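Local coordinates for protein acetyltransferase of GNAT family (Staphylococcus aureus subsp. aureus Mu50, PDB 3D8P) that probably transfers an acetyl group from acetyl-coenzyme A to an acceptor that is not known, as a member of the GNAT acetyltransferase family, at residues I18-S23 / V66-L71; W56-N61 / K97-K102; S79-M84 / D113-G118. One frame throughout, in Å; residues are numbered along the deposited sequence.

Contact 1: I18-S23 / V66-L71; sequences IEFILS and VGTIGL
Phe-20 and Ile-21 of helix 14-28 pack on Val-66, Gly-67 and Thr-68 of strand 65-73, a helix laid across the central mixed sheet of the GNAT fold. The segment axes are nearly perpendicular, at 95°, and approach to 9.8 Å, so the helix spans the strand and meets it over one short length. The principle illustrated is that such a crossing can rest on one large side chain, with a smaller one filling in beside it.

Van der Waals contact carries the whole interface, and no hydrogen bond crosses it. The ring of Phe-20 is thrown out from the helix toward the sheet because its CG stands opposite the backbone N (chi1 176°). Its leading atom, CZ, reaches the peptide between Val-66 and Gly-67, 3.6 Å from Val-66 O and 3.9 Å from Gly-67 N. Further back along the same ring, CE2 lies 3.9 Å from the methyl CG2 of Thr-68, the two side chains passing each other in opposite directions. Ile-21 makes a looser contact through the end of its longer branch. Phe-85 of strand 78-86 touches Phe-20, Ile-21 and Thr-68 alike and so extends the apolar patch.

The strand is irregular here: Val-66 and Gly-67 both hydrogen-bond with Ala-58 of strand 54-59, a classic beta bulge, and the Phe-20 ring comes up against the peptide joining these two residues.

Neither hydroxyl turns to the other segment. Thr-68 OG1 is hydrogen-bonded to Lys-83 O of strand 78-86, leaving its methyl to meet the ring. On the helix, Ser-23 OG folds back to donate to Phe-20 O at 3.0 Å, approaching 31° from the plane of that carbonyl.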
# COMPACT_ATOMS: atom_id res chain seq x y z
N ILE A 18 -6.86 5.74 -9.57
CA ILE A 18 -7.61 6.68 -8.74
C ILE A 18 -9.09 6.27 -8.55
O ILE A 18 -9.58 6.26 -7.42
CB ILE A 18 -7.49 8.11 -9.27
CG1 ILE A 18 -6.03 8.57 -9.15
CG2 ILE A 18 -8.40 9.04 -8.47
CD1 ILE A 18 -5.71 9.81 -9.96
N GLU A 19 -9.79 5.91 -9.63
CA GLU A 19 -11.18 5.44 -9.49
C GLU A 19 -11.33 4.15 -8.68
O GLU A 19 -12.32 3.98 -7.96
CB GLU A 19 -11.83 5.22 -10.84
CG GLU A 19 -13.32 4.86 -10.72
N PHE A 20 -10.35 3.25 -8.81
CA PHE A 20 -10.30 2.00 -8.05
C PHE A 20 -10.17 2.25 -6.56
O PHE A 20 -10.96 1.77 -5.76
CB PHE A 20 -9.11 1.14 -8.55
CG PHE A 20 -8.89 -0.14 -7.78
CD1 PHE A 20 -9.64 -1.27 -8.07
CD2 PHE A 20 -7.93 -0.21 -6.80
CE1 PHE A 20 -9.42 -2.44 -7.37
CE2 PHE A 20 -7.71 -1.39 -6.10
CZ PHE A 20 -8.45 -2.50 -6.40
N ILE A 21 -9.16 3.02 -6.17
CA ILE A 21 -8.94 3.32 -4.77
C ILE A 21 -10.16 4.08 -4.19
O ILE A 21 -10.72 3.67 -3.17
CB ILE A 21 -7.60 4.09 -4.61
CG1 ILE A 21 -6.44 3.13 -4.94
CG2 ILE A 21 -7.47 4.65 -3.23
CD1 ILE A 21 -5.02 3.70 -4.75
N LEU A 22 -10.59 5.15 -4.85
CA LEU A 22 -11.72 5.95 -4.40
C LEU A 22 -13.04 5.20 -4.26
O LEU A 22 -13.81 5.50 -3.34
CB LEU A 22 -11.95 7.15 -5.33
CG LEU A 22 -10.98 8.34 -5.26
CD1 LEU A 22 -11.30 9.36 -6.40
CD2 LEU A 22 -11.05 8.99 -3.90
N SER A 23 -13.34 4.26 -5.16
CA SER A 23 -14.58 3.47 -5.05
C SER A 23 -14.57 2.59 -3.80
O SER A 23 -15.56 2.51 -3.09
CB SER A 23 -14.83 2.61 -6.31
OG SER A 23 -13.88 1.54 -6.40
N VAL A 66 -6.83 -5.05 -10.13
CA VAL A 66 -7.61 -5.75 -9.12
C VAL A 66 -6.94 -5.61 -7.73
O VAL A 66 -7.51 -6.01 -6.72
CB VAL A 66 -7.92 -7.26 -9.50
CG1 VAL A 66 -8.74 -7.34 -10.80
CG2 VAL A 66 -6.66 -8.11 -9.58
N GLY A 67 -5.76 -5.00 -7.67
CA GLY A 67 -5.08 -4.72 -6.45
C GLY A 67 -3.95 -3.71 -6.60
O GLY A 67 -3.39 -3.51 -7.71
N THR A 68 -3.61 -3.07 -5.49
CA THR A 68 -2.57 -2.05 -5.48
C THR A 68 -1.73 -2.13 -4.22
O THR A 68 -2.20 -2.61 -3.17
CB THR A 68 -3.17 -0.59 -5.57
OG1 THR A 68 -3.98 -0.32 -4.43
CG2 THR A 68 -4.03 -0.39 -6.86
N ILE A 69 -0.51 -1.63 -4.31
CA ILE A 69 0.35 -1.52 -3.12
C ILE A 69 1.47 -0.54 -3.42
O ILE A 69 2.10 -0.62 -4.45
CB ILE A 69 0.93 -2.91 -2.66
CG1 ILE A 69 1.32 -2.89 -1.18
CG2 ILE A 69 2.12 -3.33 -3.53
CD1 ILE A 69 1.79 -4.26 -0.68
N GLY A 70 1.68 0.40 -2.51
CA GLY A 70 2.74 1.39 -2.62
C GLY A 70 3.71 1.31 -1.45
O GLY A 70 3.38 0.80 -0.37
N LEU A 71 4.91 1.82 -1.67
CA LEU A 71 5.91 1.92 -0.63
C LEU A 71 6.67 3.21 -0.79
O LEU A 71 7.14 3.53 -1.92
CB LEU A 71 6.92 0.75 -0.69
CG LEU A 71 7.90 0.66 0.50
CD1 LEU A 71 7.36 -0.22 1.63
CD2 LEU A 71 9.25 0.17 0.10

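Contact 2: W56-N61 / K97-K102; sequences WLAINN and KKLLDK
This is a helix-on-sheet contact, apolar at one end and aromatic-aliphatic at the other, in which Leu-99 and Lys-102 of helix 95-109 cover Trp-56 and Ala-58 of strand 54-59. The segment axes run 149° apart, roughly antiparallel, at 9.2 Å. Leu-99 supplies the buried part through a single methyl: CD2 lies 3.9 Å from Ala-58 N and 4.1 Å from Ala-58 CB, and also reaches the CB of Trp-56. Ile-6 of strand 5-8 touches both Leu-99 and Ala-58.

One turn further on, Lys-102 lays its aliphatic chain over one face of the Trp-56 indole. Its chi1 (-176°) carries CG over the indole, and the bend at chi2 (60°) turns the rest of the chain so that CD arches away and CE comes back down onto the six-membered ring. CG sits 3.6 Å above the indole plane, over its centre, while CE makes a CH-pi contact 3.6 Å from the centroid of the six-membered ring. The ammonium is displaced outward: NZ is 4.6 Å from that centroid, an off-centre cation-pi interaction. Gln-54 accepts a hydrogen bond from Trp-56 NE1, which probably limits rotation of the indole.

A helix packed against the strands in this way, following strand 78-86 and leading into strand 114-119, is characteristic of the central GNAT fold.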
# COMPACT_ATOMS: atom_id res chain seq x y z
N TRP A 56 3.12 -1.13 -7.19
CA TRP A 56 2.80 -2.34 -7.94
C TRP A 56 1.29 -2.48 -8.11
O TRP A 56 0.51 -2.05 -7.25
CB TRP A 56 3.34 -3.58 -7.23
CG TRP A 56 4.81 -3.55 -6.93
CD1 TRP A 56 5.39 -3.31 -5.71
CD2 TRP A 56 5.89 -3.75 -7.86
NE1 TRP A 56 6.76 -3.35 -5.82
CE2 TRP A 56 7.10 -3.62 -7.12
CE3 TRP A 56 5.96 -4.04 -9.23
CZ2 TRP A 56 8.35 -3.77 -7.71
CZ3 TRP A 56 7.20 -4.18 -9.82
CH2 TRP A 56 8.39 -4.03 -9.06
N LEU A 57 0.90 -3.05 -9.24
CA LEU A 57 -0.50 -3.32 -9.53
C LEU A 57 -0.68 -4.81 -9.74
O LEU A 57 0.10 -5.44 -10.45
CB LEU A 57 -0.94 -2.61 -10.82
CG LEU A 57 -0.69 -1.11 -10.88
CD1 LEU A 57 -1.12 -0.58 -12.22
CD2 LEU A 57 -1.41 -0.39 -9.73
N ALA A 58 -1.72 -5.36 -9.14
CA ALA A 58 -2.17 -6.70 -9.44
C ALA A 58 -3.22 -6.49 -10.53
O ALA A 58 -4.15 -5.68 -10.36
CB ALA A 58 -2.77 -7.37 -8.23
N ILE A 59 -3.04 -7.20 -11.65
CA ILE A 59 -3.92 -7.04 -12.78
C ILE A 59 -4.46 -8.39 -13.25
O ILE A 59 -3.82 -9.43 -13.12
CB ILE A 59 -3.19 -6.27 -13.95
CG1 ILE A 59 -2.00 -7.08 -14.49
CG2 ILE A 59 -2.74 -4.87 -13.49
CD1 ILE A 59 -1.40 -6.53 -15.80
N ASN A 60 -5.66 -8.37 -13.82
CA ASN A 60 -6.28 -9.58 -14.31
C ASN A 60 -5.92 -9.83 -15.78
O ASN A 60 -5.03 -9.17 -16.33
CB ASN A 60 -7.80 -9.52 -14.05
CG ASN A 60 -8.50 -8.44 -14.86
OD1 ASN A 60 -7.91 -7.80 -15.73
ND2 ASN A 60 -9.79 -8.25 -14.58
N ASN A 61 -6.59 -10.80 -16.40
CA ASN A 61 -6.35 -11.18 -17.79
C ASN A 61 -6.63 -10.06 -18.79
O ASN A 61 -6.06 -10.02 -19.88
CB ASN A 61 -7.17 -12.44 -18.15
CG ASN A 61 -8.69 -12.20 -18.14
OD1 ASN A 61 -9.25 -11.64 -17.18
ND2 ASN A 61 -9.37 -12.62 -19.21
N LYS A 97 -1.38 -11.00 -0.33
CA LYS A 97 -0.13 -11.71 -0.01
C LYS A 97 0.89 -11.55 -1.13
O LYS A 97 2.04 -11.19 -0.85
CB LYS A 97 -0.43 -13.20 0.26
CG LYS A 97 0.78 -14.11 0.51
CD LYS A 97 1.44 -13.87 1.85
CE LYS A 97 2.37 -15.03 2.25
NZ LYS A 97 3.72 -14.88 1.65
N LYS A 98 0.46 -11.80 -2.37
CA LYS A 98 1.32 -11.66 -3.55
C LYS A 98 1.86 -10.24 -3.73
O LYS A 98 3.04 -10.05 -4.08
CB LYS A 98 0.58 -12.11 -4.82
CG LYS A 98 0.29 -13.60 -4.88
N LEU A 99 1.01 -9.24 -3.51
CA LEU A 99 1.43 -7.83 -3.54
C LEU A 99 2.49 -7.57 -2.47
O LEU A 99 3.56 -7.04 -2.77
CB LEU A 99 0.24 -6.88 -3.35
CG LEU A 99 -0.65 -6.71 -4.59
CD1 LEU A 99 -1.95 -6.06 -4.21
CD2 LEU A 99 0.07 -5.94 -5.70
N LEU A 100 2.20 -7.97 -1.23
CA LEU A 100 3.13 -7.78 -0.12
C LEU A 100 4.47 -8.47 -0.35
O LEU A 100 5.52 -7.89 -0.15
CB LEU A 100 2.52 -8.30 1.18
CG LEU A 100 3.25 -8.02 2.49
CD1 LEU A 100 3.56 -6.53 2.62
CD2 LEU A 100 2.41 -8.55 3.68
N ASP A 101 4.41 -9.73 -0.77
CA ASP A 101 5.61 -10.50 -1.12
C ASP A 101 6.50 -9.78 -2.14
O ASP A 101 7.74 -9.84 -2.03
CB ASP A 101 5.20 -11.87 -1.69
CG ASP A 101 4.69 -12.85 -0.62
OD1 ASP A 101 4.91 -12.62 0.60
OD2 ASP A 101 4.08 -13.88 -1.00
N LYS A 102 5.87 -9.13 -3.12
CA LYS A 102 6.59 -8.38 -4.15
C LYS A 102 7.32 -7.22 -3.53
O LYS A 102 8.47 -6.94 -3.87
CB LYS A 102 5.62 -7.87 -5.21
CG LYS A 102 6.27 -7.16 -6.40
CD LYS A 102 7.21 -8.05 -7.15
CE LYS A 102 7.63 -7.43 -8.45
NZ LYS A 102 8.67 -8.23 -9.12

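Contact 3: S79-M84 / D113-G118; sequences SALKKM and DGIYLG. With EDO (1,2-ethanediol), chain G; EDO (1,2-ethanediol), chain F.
Ser-79 to Leu-81 and Gly-114 to Leu-117 run side by side as neighbouring parallel strands, joined by two hydrogen bonds that reach Tyr-116 from either side of Ala-80, although the segment axes already diverge by 46°. Tyr-116 N donates to Ser-79 O at 2.8 Å and almost straight, 177° at the hydrogen; Leu-81 N donates to Tyr-116 O at 2.9 Å, nearly along the C=O axis.

Side chains extend this backbone pairing. The hydroxyl of Ser-79, set between its own backbone N and carbonyl carbon (chi1 64°), donates to Gly-114 O at 2.7 Å, and its oxygen also rests against CG1 of Ile-115. Ile-115 turns its other branch to Leu-81, with CG2 3.8 Å from Leu-81 CB. Leu-81 and Leu-117 lie alongside each other, pointing the same way, and meet through CD2 methyls 4.0 Å apart. The ring of Tyr-116 keeps Ser-79 O at its edge.

Beyond Leu-81, where the strands diverge, direct strand-to-strand hydrogen bonds give way to bonds relayed through a water and a bound diol. One water takes a bond from Gly-118 N, gives one to Leu-81 O and accepts another from Lys-82 NZ. A 1,2-ethanediol, probably from the crystallisation liquor, spans the same gap, its O2 accepting from Met-84 N (a selenomethionine) at 2.9 Å and its O1 donating to Gly-118 O at 2.8 Å. Splaying of these two strands is a hallmark of GNAT enzymes, whose relatives bind acetyl-coenzyme A in the resulting cleft; the diol may therefore mark the cofactor site.

The pair forms the two strands of a beta-alpha-beta crossover. The connecting helix 95-109 covers Leu-81 and Ile-115 with Val-103, strand 65-73 flanks strand 78-86, and Tyr-130 of helix 124-132 touches Met-84 and Leu-117.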
# COMPACT_ATOMS: atom_id res chain seq x y z
N SER A 79 10.92 2.19 5.67
CA SER A 79 9.95 2.44 4.60
C SER A 79 8.54 2.48 5.18
O SER A 79 8.33 2.05 6.32
CB SER A 79 10.03 1.32 3.57
OG SER A 79 9.64 0.09 4.15
N ALA A 80 7.61 3.04 4.40
CA ALA A 80 6.21 3.08 4.74
C ALA A 80 5.34 2.49 3.62
O ALA A 80 5.46 2.89 2.44
CB ALA A 80 5.78 4.49 5.05
N LEU A 81 4.45 1.58 4.00
CA LEU A 81 3.49 0.97 3.08
C LEU A 81 2.32 1.94 2.88
O LEU A 81 1.87 2.57 3.82
CB LEU A 81 3.02 -0.38 3.60
CG LEU A 81 2.50 -1.41 2.59
CD1 LEU A 81 3.66 -1.96 1.73
CD2 LEU A 81 1.78 -2.57 3.28
N LYS A 82 1.88 2.07 1.63
CA LYS A 82 0.80 2.96 1.26
C LYS A 82 -0.15 2.33 0.26
O LYS A 82 0.22 1.45 -0.51
CB LYS A 82 1.35 4.25 0.67
CG LYS A 82 2.39 4.94 1.56
CD LYS A 82 2.19 6.42 1.63
CE LYS A 82 1.20 6.79 2.69
NZ LYS A 82 1.79 6.64 4.06
N LYS A 83 -1.41 2.77 0.33
CA LYS A 83 -2.44 2.46 -0.67
C LYS A 83 -2.53 1.00 -1.05
O LYS A 83 -2.50 0.66 -2.23
CB LYS A 83 -2.19 3.30 -1.94
CG LYS A 83 -1.98 4.79 -1.73
CD LYS A 83 -3.19 5.53 -1.14
CE LYS A 83 -2.84 7.01 -0.90
NZ LYS A 83 -3.80 7.74 -0.06
N MSE A 84 -2.63 0.13 -0.04
CA MSE A 84 -2.87 -1.28 -0.29
C MSE A 84 -4.37 -1.56 -0.35
O MSE A 84 -5.10 -1.31 0.60
CB MSE A 84 -2.20 -2.19 0.72
CG MSE A 84 -2.31 -3.64 0.26
SE MSE A 84 -1.49 -4.86 1.47
CE MSE A 84 -1.64 -6.38 0.31
N ASP A 113 15.32 -2.18 5.72
CA ASP A 113 15.28 -2.98 6.94
C ASP A 113 13.91 -3.25 7.51
O ASP A 113 13.73 -4.20 8.29
CB ASP A 113 16.12 -2.27 8.00
CG ASP A 113 17.61 -2.34 7.69
OD1 ASP A 113 18.01 -3.34 7.08
OD2 ASP A 113 18.35 -1.40 8.04
N GLY A 114 12.92 -2.46 7.12
CA GLY A 114 11.61 -2.61 7.72
C GLY A 114 10.57 -1.78 7.05
O GLY A 114 10.92 -0.90 6.31
N ILE A 115 9.32 -2.06 7.40
CA ILE A 115 8.14 -1.46 6.81
C ILE A 115 7.17 -1.04 7.90
O ILE A 115 6.69 -1.89 8.68
CB ILE A 115 7.39 -2.48 5.87
CG1 ILE A 115 8.34 -3.08 4.82
CG2 ILE A 115 6.17 -1.81 5.21
CD1 ILE A 115 7.72 -4.13 3.92
N TYR A 116 6.92 0.26 7.97
CA TYR A 116 5.93 0.84 8.85
C TYR A 116 4.66 1.08 8.05
O TYR A 116 4.71 1.21 6.84
CB TYR A 116 6.42 2.19 9.40
CG TYR A 116 7.49 2.11 10.44
CD1 TYR A 116 7.16 2.00 11.78
CD2 TYR A 116 8.84 2.17 10.11
CE1 TYR A 116 8.12 1.93 12.75
CE2 TYR A 116 9.83 2.08 11.11
CZ TYR A 116 9.44 1.99 12.43
OH TYR A 116 10.34 1.91 13.45
N LEU A 117 3.53 1.15 8.72
CA LEU A 117 2.30 1.59 8.07
C LEU A 117 1.35 2.15 9.12
O LEU A 117 1.42 1.80 10.29
CB LEU A 117 1.63 0.46 7.28
CG LEU A 117 0.97 -0.73 7.98
CD1 LEU A 117 -0.47 -0.44 8.33
CD2 LEU A 117 1.07 -1.97 7.16
N GLY A 118 0.49 3.06 8.66
CA GLY A 118 -0.63 3.55 9.44
C GLY A 118 -1.88 3.19 8.63
O GLY A 118 -1.85 3.18 7.40
C1 EDO G . -1.10 1.16 4.67
O1 EDO G . -1.97 2.29 4.70
C2 EDO G . -1.18 0.44 3.34
O2 EDO G . -2.46 0.73 2.80
C1 EDO F . -6.14 0.11 3.26
O1 EDO F . -5.02 0.66 2.55
C2 EDO F . -5.69 -0.94 4.26
O2 EDO F . -4.94 -0.33 5.33
O HOH W 1 1.45 4.37 5.93
O HOH W 2 -0.99 5.58 5.50

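After strand 5-8 comes helix 14-28, and contact 1 closes the loop from it to strand 65-73. Strand 54-59 lies within that loop, but contact 2 closes the loop from it only at helix 95-109, so contacts 1 and 2 cross. Contact 3 opens after contact 1 has closed, in series with it, and closes the shorter loop from strand 78-86 through that helix to strand 114-119; it therefore crosses contact 2. All three reach one sheet. Strand 65-73 joins contact 1 to both others, pairing with 54-59 at the bulge and with 78-86 on its other side, while Leu-99 packs against Met-84 to bring contacts 2 and 3 together.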